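Local atomic coordinates of regulatory protein SWI6 (Saccharomyces cerevisiae, PDB entry 1SW6), a protein that acts in yeast cell-cycle-dependent transcription as the shared subunit of the SBF and MBF complexes, the deposited fragment being its ankyrin-repeat domain. Residues P26-F30 / D188-P192; M229-K235 / L266-I271. All blocks are in the same frame, centred on the assembly; numbering follows the deposited sequence.

Contact 1. Residues P26-F30 / D188-P192; sequences PIITF and DYLYP
Strand 27-29 packs against the C-terminal part of helix 183-190, a helix of the second ankyrin repeat, in a partly buried contact that side chains and bridging waters make together. Y189 is the main packing residue, meeting I28 and F30. F30 CE1 and Y189 CE2 come within 3.7 Å of each other, the two side chains crossing at a slant. Beside them Y189 runs alongside I28, both pointing the same way, and brings its OH to 3.6 Å from I28 CD1. Y189 gets there because its CG stands anti to its own carbonyl carbon (chi1 -70°), which swings the ring round to lie beside I28. With an alanine here, I28 CD1 and the F30 ring would probably lose the surface they rest on, and the phenylalanine would be freer to turn.

On the other side of the strand I27 CG2 sits 3.8 Å from D188 O, and T29 CG2 reaches Y191 OH at 3.5 Å. Water bridges several polar atoms of the two segments. Water 2 donates to I28 O at 2.6 Å and to D188 O at 2.7 Å, tying the last turn of the helix to the strand; water 3 accepts from F30 N and donates to Y191 OH at 2.8 Å. Y191 OH also bonds to D260, and D188 OD1 is held by W231 and R238.

Around this pair, strand 27-29 runs parallel to strand 240-242, with backbone hydrogen bonds from I27 and T29 to Q241; helix 144-152 packs against F30 and Y189, and helix 261-265 against I27, T29 and Y191.

Contact 2. Residues M229-K235 / L266-I271; sequences MGWIVKK and LDLKWI
I232 sits at the centre of this buried contact, between the last turns of helix 218-234 and the start of helix 268-276. Its CG1 meets I271 CG1 at 3.6 Å, the two isoleucines reaching toward each other tip to tip, while its CG2 presses on the backbone where the second helix begins, 3.3 Å from L268 N. A chi1 of -99°, away from the staggered values, goes with this close fit. M229 adds to the buried side: its chain bends at both chi2 and chi3, so that SD slides past I271 CG2 at 4.1 Å and CE lies across L268 CD1 at 3.8 Å. L266 CD1 approaches the edge of the W231 indole, near the ring plane.

The outer side is looser. Exposed V233 runs alongside L268, with CG1 4.1 Å from L268 CD2. The exposed K269 turns back on its own segment, where its NZ makes a salt bridge with D267 OD1, coming in from above the carboxylate plane.

D267 is the N-cap of helix 268-276, its OD2 accepting from W270 N at 2.9 Å nearly along the C-O axis. K235 NZ hydrogen-bonds to L263 O. The arrangement is apolar packing of helix 218-234 on the N-capped start of helix 268-276, within the third repeat of this ankyrin domain.

In the fold
Along the chain, both segments of contact 1 precede those of contact 2, and the centres of the two contacts lie 14 Å apart, yet they touch directly. W231 makes the main connection: its NE1 probably hydrogen-bonds to D188 OD1 at 2.8 Å, and its CH2 packs 3.3 Å from Y191 CB. L266 CD1 of contact 2 also approaches Y191 O of contact 1, at 4.0 Å, and I27 CD1 lies 4.1 Å from K235 CB. The second ankyrin repeat, which carries 188-192, is thereby coupled to the third, which carries both segments of contact 2, while strand 27-29 from near the start of the modelled chain lies against both.

Contact 1. Residues P26-F30 / D188-P192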
loop_
_atom_site.group_PDB
_atom_site.type_symbol
_atom_site.label_atom_id
_atom_site.label_comp_id
_atom_site.label_asym_id
_atom_site.label_seq_id
_atom_site.Cartn_x
_atom_site.Cartn_y
_atom_site.Cartn_z
ATOM N N PRO A 26 -7.541 -27.485 -17.574
ATOM C CA PRO A 26 -8.935 -27.200 -17.234
ATOM C C PRO A 26 -9.093 -26.040 -16.254
ATOM O O PRO A 26 -8.174 -25.703 -15.506
ATOM C CB PRO A 26 -9.410 -28.520 -16.642
ATOM C CG PRO A 26 -8.211 -28.962 -15.890
ATOM C CD PRO A 26 -7.079 -28.701 -16.879
ATOM N N ILE A 27 -10.273 -25.435 -16.277
ATOM C CA ILE A 27 -10.595 -24.330 -15.392
ATOM C C ILE A 27 -11.347 -24.912 -14.199
ATOM O O ILE A 27 -12.455 -25.430 -14.344
ATOM C CB ILE A 27 -11.504 -23.307 -16.097
ATOM C CG1 ILE A 27 -10.809 -22.774 -17.353
ATOM C CG2 ILE A 27 -11.857 -22.180 -15.147
ATOM C CD1 ILE A 27 -11.662 -21.809 -18.165
ATOM N N ILE A 28 -10.738 -24.848 -13.022
ATOM C CA ILE A 28 -11.373 -25.359 -11.815
ATOM C C ILE A 28 -12.301 -24.261 -11.309
ATOM O O ILE A 28 -11.868 -23.135 -11.061
ATOM C CB ILE A 28 -10.310 -25.697 -10.778
ATOM C CG1 ILE A 28 -9.280 -26.634 -11.418
ATOM C CG2 ILE A 28 -10.946 -26.350 -9.560
ATOM C CD1 ILE A 28 -8.111 -26.967 -10.519
ATOM N N THR A 29 -13.578 -24.584 -11.155
ATOM C CA THR A 29 -14.557 -23.589 -10.743
ATOM C C THR A 29 -15.122 -23.715 -9.330
ATOM O O THR A 29 -15.098 -24.787 -8.735
ATOM C CB THR A 29 -15.725 -23.582 -11.735
ATOM O OG1 THR A 29 -16.282 -24.903 -11.821
ATOM C CG2 THR A 29 -15.241 -23.165 -13.127
ATOM N N PHE A 30 -15.625 -22.597 -8.808
ATOM C CA PHE A 30 -16.222 -22.533 -7.477
ATOM C C PHE A 30 -17.463 -21.642 -7.557
ATOM O O PHE A 30 -17.490 -20.680 -8.335
ATOM C CB PHE A 30 -15.228 -21.953 -6.465
ATOM C CG PHE A 30 -13.893 -22.648 -6.455
ATOM C CD1 PHE A 30 -12.942 -22.372 -7.431
ATOM C CD2 PHE A 30 -13.596 -23.597 -5.480
ATOM C CE1 PHE A 30 -11.715 -23.031 -7.441
ATOM C CE2 PHE A 30 -12.367 -24.267 -5.476
ATOM C CZ PHE A 30 -11.425 -23.984 -6.461
ATOM N N ASP A 188 -8.068 -17.749 -14.235
ATOM C CA ASP A 188 -8.852 -18.981 -14.082
ATOM C C ASP A 188 -9.610 -18.992 -12.762
ATOM O O ASP A 188 -10.693 -19.587 -12.665
ATOM C CB ASP A 188 -7.970 -20.236 -14.166
ATOM C CG ASP A 188 -7.485 -20.521 -15.579
ATOM O OD1 ASP A 188 -7.979 -19.870 -16.541
ATOM O OD2 ASP A 188 -6.612 -21.402 -15.726
ATOM N N TYR A 189 -9.049 -18.330 -11.753
ATOM C CA TYR A 189 -9.685 -18.254 -10.438
ATOM C C TYR A 189 -10.416 -16.938 -10.149
ATOM O O TYR A 189 -11.291 -16.909 -9.278
ATOM C CB TYR A 189 -8.660 -18.496 -9.325
ATOM C CG TYR A 189 -8.160 -19.913 -9.266
ATOM C CD1 TYR A 189 -7.243 -20.388 -10.202
ATOM C CD2 TYR A 189 -8.637 -20.799 -8.296
ATOM C CE1 TYR A 189 -6.809 -21.712 -10.182
ATOM C CE2 TYR A 189 -8.214 -22.126 -8.263
ATOM C CZ TYR A 189 -7.299 -22.576 -9.212
ATOM O OH TYR A 189 -6.881 -23.889 -9.190
ATOM N N LEU A 190 -10.086 -15.862 -10.864
ATOM C CA LEU A 190 -10.748 -14.577 -10.590
ATOM C C LEU A 190 -11.602 -13.982 -11.709
ATOM O O LEU A 190 -12.034 -12.841 -11.596
ATOM C CB LEU A 190 -9.720 -13.518 -10.137
ATOM C CG LEU A 190 -8.812 -13.795 -8.921
ATOM C CD1 LEU A 190 -8.140 -12.492 -8.477
ATOM C CD2 LEU A 190 -9.627 -14.358 -7.757
ATOM N N TYR A 191 -11.866 -14.751 -12.768
ATOM C CA TYR A 191 -12.684 -14.261 -13.882
ATOM C C TYR A 191 -14.046 -13.704 -13.453
ATOM O O TYR A 191 -14.586 -12.816 -14.117
ATOM C CB TYR A 191 -12.883 -15.366 -14.938
ATOM C CG TYR A 191 -13.731 -16.532 -14.477
ATOM C CD1 TYR A 191 -15.122 -16.437 -14.431
ATOM C CD2 TYR A 191 -13.139 -17.708 -14.042
ATOM C CE1 TYR A 191 -15.904 -17.493 -13.950
ATOM C CE2 TYR A 191 -13.901 -18.765 -13.561
ATOM C CZ TYR A 191 -15.282 -18.654 -13.516
ATOM O OH TYR A 191 -16.030 -19.711 -13.028
ATOM N N PRO A 192 -14.629 -14.217 -12.348
ATOM C CA PRO A 192 -15.929 -13.648 -11.975
ATOM C C PRO A 192 -15.849 -12.139 -11.742
ATOM O O PRO A 192 -16.834 -11.437 -11.923
ATOM C CB PRO A 192 -16.290 -14.410 -10.700
ATOM C CG PRO A 192 -15.646 -15.763 -10.923
ATOM C CD PRO A 192 -14.305 -15.386 -11.503
HETATM O O HOH W 1 -6.785 -23.434 -13.393
HETATM O O HOH W 2 -12.362 -20.569 -10.794
HETATM O O HOH W 3 -15.073 -20.240 -10.452
#

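Contact 2. Residues M229-K235 / L266-I271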
loop_
_atom_site.group_PDB
_atom_site.type_symbol
_atom_site.label_atom_id
_atom_site.label_comp_id
_atom_site.label_asym_id
_atom_site.label_seq_id
_atom_site.Cartn_x
_atom_site.Cartn_y
_atom_site.Cartn_z
ATOM N N MET A 229 -7.507 -10.396 -23.199
ATOM C CA MET A 229 -8.179 -10.677 -24.470
ATOM C C MET A 229 -7.884 -12.113 -24.931
ATOM O O MET A 229 -8.793 -12.843 -25.323
ATOM C CB MET A 229 -7.752 -9.670 -25.537
ATOM C CG MET A 229 -8.209 -8.233 -25.265
ATOM S SD MET A 229 -10.019 -8.081 -25.094
ATOM C CE MET A 229 -10.508 -8.419 -26.802
ATOM N N GLY A 230 -6.618 -12.521 -24.872
ATOM C CA GLY A 230 -6.278 -13.877 -25.263
ATOM C C GLY A 230 -6.998 -14.910 -24.403
ATOM O O GLY A 230 -7.484 -15.931 -24.910
ATOM N N TRP A 231 -7.081 -14.644 -23.100
ATOM C CA TRP A 231 -7.740 -15.563 -22.164
ATOM C C TRP A 231 -9.206 -15.774 -22.535
ATOM O O TRP A 231 -9.713 -16.900 -22.491
ATOM C CB TRP A 231 -7.665 -15.022 -20.728
ATOM C CG TRP A 231 -8.249 -15.970 -19.681
ATOM C CD1 TRP A 231 -7.589 -16.965 -19.008
ATOM C CD2 TRP A 231 -9.603 -16.005 -19.218
ATOM N NE1 TRP A 231 -8.454 -17.612 -18.154
ATOM C CE2 TRP A 231 -9.695 -17.043 -18.265
ATOM C CE3 TRP A 231 -10.752 -15.258 -19.515
ATOM C CZ2 TRP A 231 -10.890 -17.354 -17.604
ATOM C CZ3 TRP A 231 -11.942 -15.565 -18.856
ATOM C CH2 TRP A 231 -12.000 -16.608 -17.911
ATOM N N ILE A 232 -9.888 -14.688 -22.896
ATOM C CA ILE A 232 -11.284 -14.789 -23.251
ATOM C C ILE A 232 -11.468 -15.696 -24.472
ATOM O O ILE A 232 -12.339 -16.554 -24.468
ATOM C CB ILE A 232 -11.916 -13.385 -23.516
ATOM C CG1 ILE A 232 -12.681 -12.888 -22.279
ATOM C CG2 ILE A 232 -12.941 -13.473 -24.617
ATOM C CD1 ILE A 232 -11.840 -12.660 -21.068
ATOM N N VAL A 233 -10.638 -15.528 -25.499
ATOM C CA VAL A 233 -10.775 -16.348 -26.708
ATOM C C VAL A 233 -10.242 -17.776 -26.562
ATOM O O VAL A 233 -10.776 -18.702 -27.172
ATOM C CB VAL A 233 -10.107 -15.668 -27.944
ATOM C CG1 VAL A 233 -10.841 -14.387 -28.287
ATOM C CG2 VAL A 233 -8.642 -15.339 -27.647
ATOM N N LYS A 234 -9.213 -17.971 -25.744
ATOM C CA LYS A 234 -8.662 -19.311 -25.565
ATOM C C LYS A 234 -9.464 -20.220 -24.626
ATOM O O LYS A 234 -9.407 -21.442 -24.752
ATOM C CB LYS A 234 -7.214 -19.230 -25.077
ATOM C CG LYS A 234 -6.299 -18.460 -26.020
ATOM C CD LYS A 234 -4.829 -18.633 -25.680
ATOM C CE LYS A 234 -4.494 -18.162 -24.275
ATOM N NZ LYS A 234 -3.059 -18.449 -23.923
ATOM N N LYS A 235 -10.227 -19.652 -23.700
ATOM C CA LYS A 235 -10.971 -20.498 -22.771
ATOM C C LYS A 235 -12.097 -21.297 -23.427
ATOM O O LYS A 235 -12.570 -22.291 -22.869
ATOM C CB LYS A 235 -11.532 -19.673 -21.609
ATOM C CG LYS A 235 -12.725 -18.815 -21.941
ATOM C CD LYS A 235 -13.400 -18.365 -20.654
ATOM C CE LYS A 235 -14.711 -17.652 -20.927
ATOM N NZ LYS A 235 -15.668 -18.482 -21.713
ATOM N N LEU A 266 -19.351 -15.532 -20.644
ATOM C CA LEU A 266 -18.227 -14.610 -20.778
ATOM C C LEU A 266 -17.403 -14.968 -22.016
ATOM O O LEU A 266 -16.536 -15.841 -21.958
ATOM C CB LEU A 266 -17.324 -14.680 -19.541
ATOM C CG LEU A 266 -17.032 -13.445 -18.675
ATOM C CD1 LEU A 266 -15.869 -13.792 -17.739
ATOM C CD2 LEU A 266 -16.665 -12.238 -19.522
ATOM N N ASP A 267 -17.672 -14.304 -23.136
ATOM C CA ASP A 267 -16.923 -14.577 -24.356
ATOM C C ASP A 267 -16.495 -13.284 -25.050
ATOM O O ASP A 267 -16.721 -12.182 -24.540
ATOM C CB ASP A 267 -17.744 -15.464 -25.307
ATOM C CG ASP A 267 -19.083 -14.848 -25.682
ATOM O OD1 ASP A 267 -19.961 -15.583 -26.182
ATOM O OD2 ASP A 267 -19.258 -13.632 -25.488
ATOM N N LEU A 268 -15.872 -13.422 -26.212
ATOM C CA LEU A 268 -15.383 -12.266 -26.936
ATOM C C LEU A 268 -16.467 -11.236 -27.245
ATOM O O LEU A 268 -16.287 -10.039 -26.991
ATOM C CB LEU A 268 -14.681 -12.711 -28.222
ATOM C CG LEU A 268 -14.130 -11.555 -29.070
ATOM C CD1 LEU A 268 -13.116 -10.748 -28.266
ATOM C CD2 LEU A 268 -13.492 -12.105 -30.332
ATOM N N LYS A 269 -17.599 -11.682 -27.782
ATOM C CA LYS A 269 -18.637 -10.722 -28.089
ATOM C C LYS A 269 -19.190 -10.038 -26.824
ATOM O O LYS A 269 -19.642 -8.882 -26.875
ATOM C CB LYS A 269 -19.749 -11.380 -28.914
ATOM C CG LYS A 269 -20.415 -12.596 -28.326
ATOM C CD LYS A 269 -21.380 -13.150 -29.374
ATOM C CE LYS A 269 -22.159 -14.344 -28.873
ATOM N NZ LYS A 269 -21.261 -15.492 -28.594
ATOM N N TRP A 270 -19.143 -10.735 -25.690
ATOM C CA TRP A 270 -19.626 -10.135 -24.448
ATOM C C TRP A 270 -18.672 -9.021 -24.039
ATOM O O TRP A 270 -19.106 -7.955 -23.621
ATOM C CB TRP A 270 -19.697 -11.146 -23.302
ATOM C CG TRP A 270 -20.380 -10.560 -22.085
ATOM C CD1 TRP A 270 -21.724 -10.580 -21.809
ATOM C CD2 TRP A 270 -19.767 -9.812 -21.021
ATOM N NE1 TRP A 270 -21.981 -9.891 -20.645
ATOM C CE2 TRP A 270 -20.801 -9.412 -20.141
ATOM C CE3 TRP A 270 -18.447 -9.439 -20.729
ATOM C CZ2 TRP A 270 -20.555 -8.660 -18.980
ATOM C CZ3 TRP A 270 -18.200 -8.684 -19.569
ATOM C CH2 TRP A 270 -19.254 -8.306 -18.713
ATOM N N ILE A 271 -17.371 -9.284 -24.159
ATOM C CA ILE A 271 -16.344 -8.305 -23.801
ATOM C C ILE A 271 -16.495 -7.066 -24.674
ATOM O O ILE A 271 -16.503 -5.940 -24.172
ATOM C CB ILE A 271 -14.920 -8.899 -23.983
ATOM C CG1 ILE A 271 -14.713 -10.069 -23.018
ATOM C CG2 ILE A 271 -13.866 -7.848 -23.696
ATOM C CD1 ILE A 271 -14.803 -9.671 -21.553
#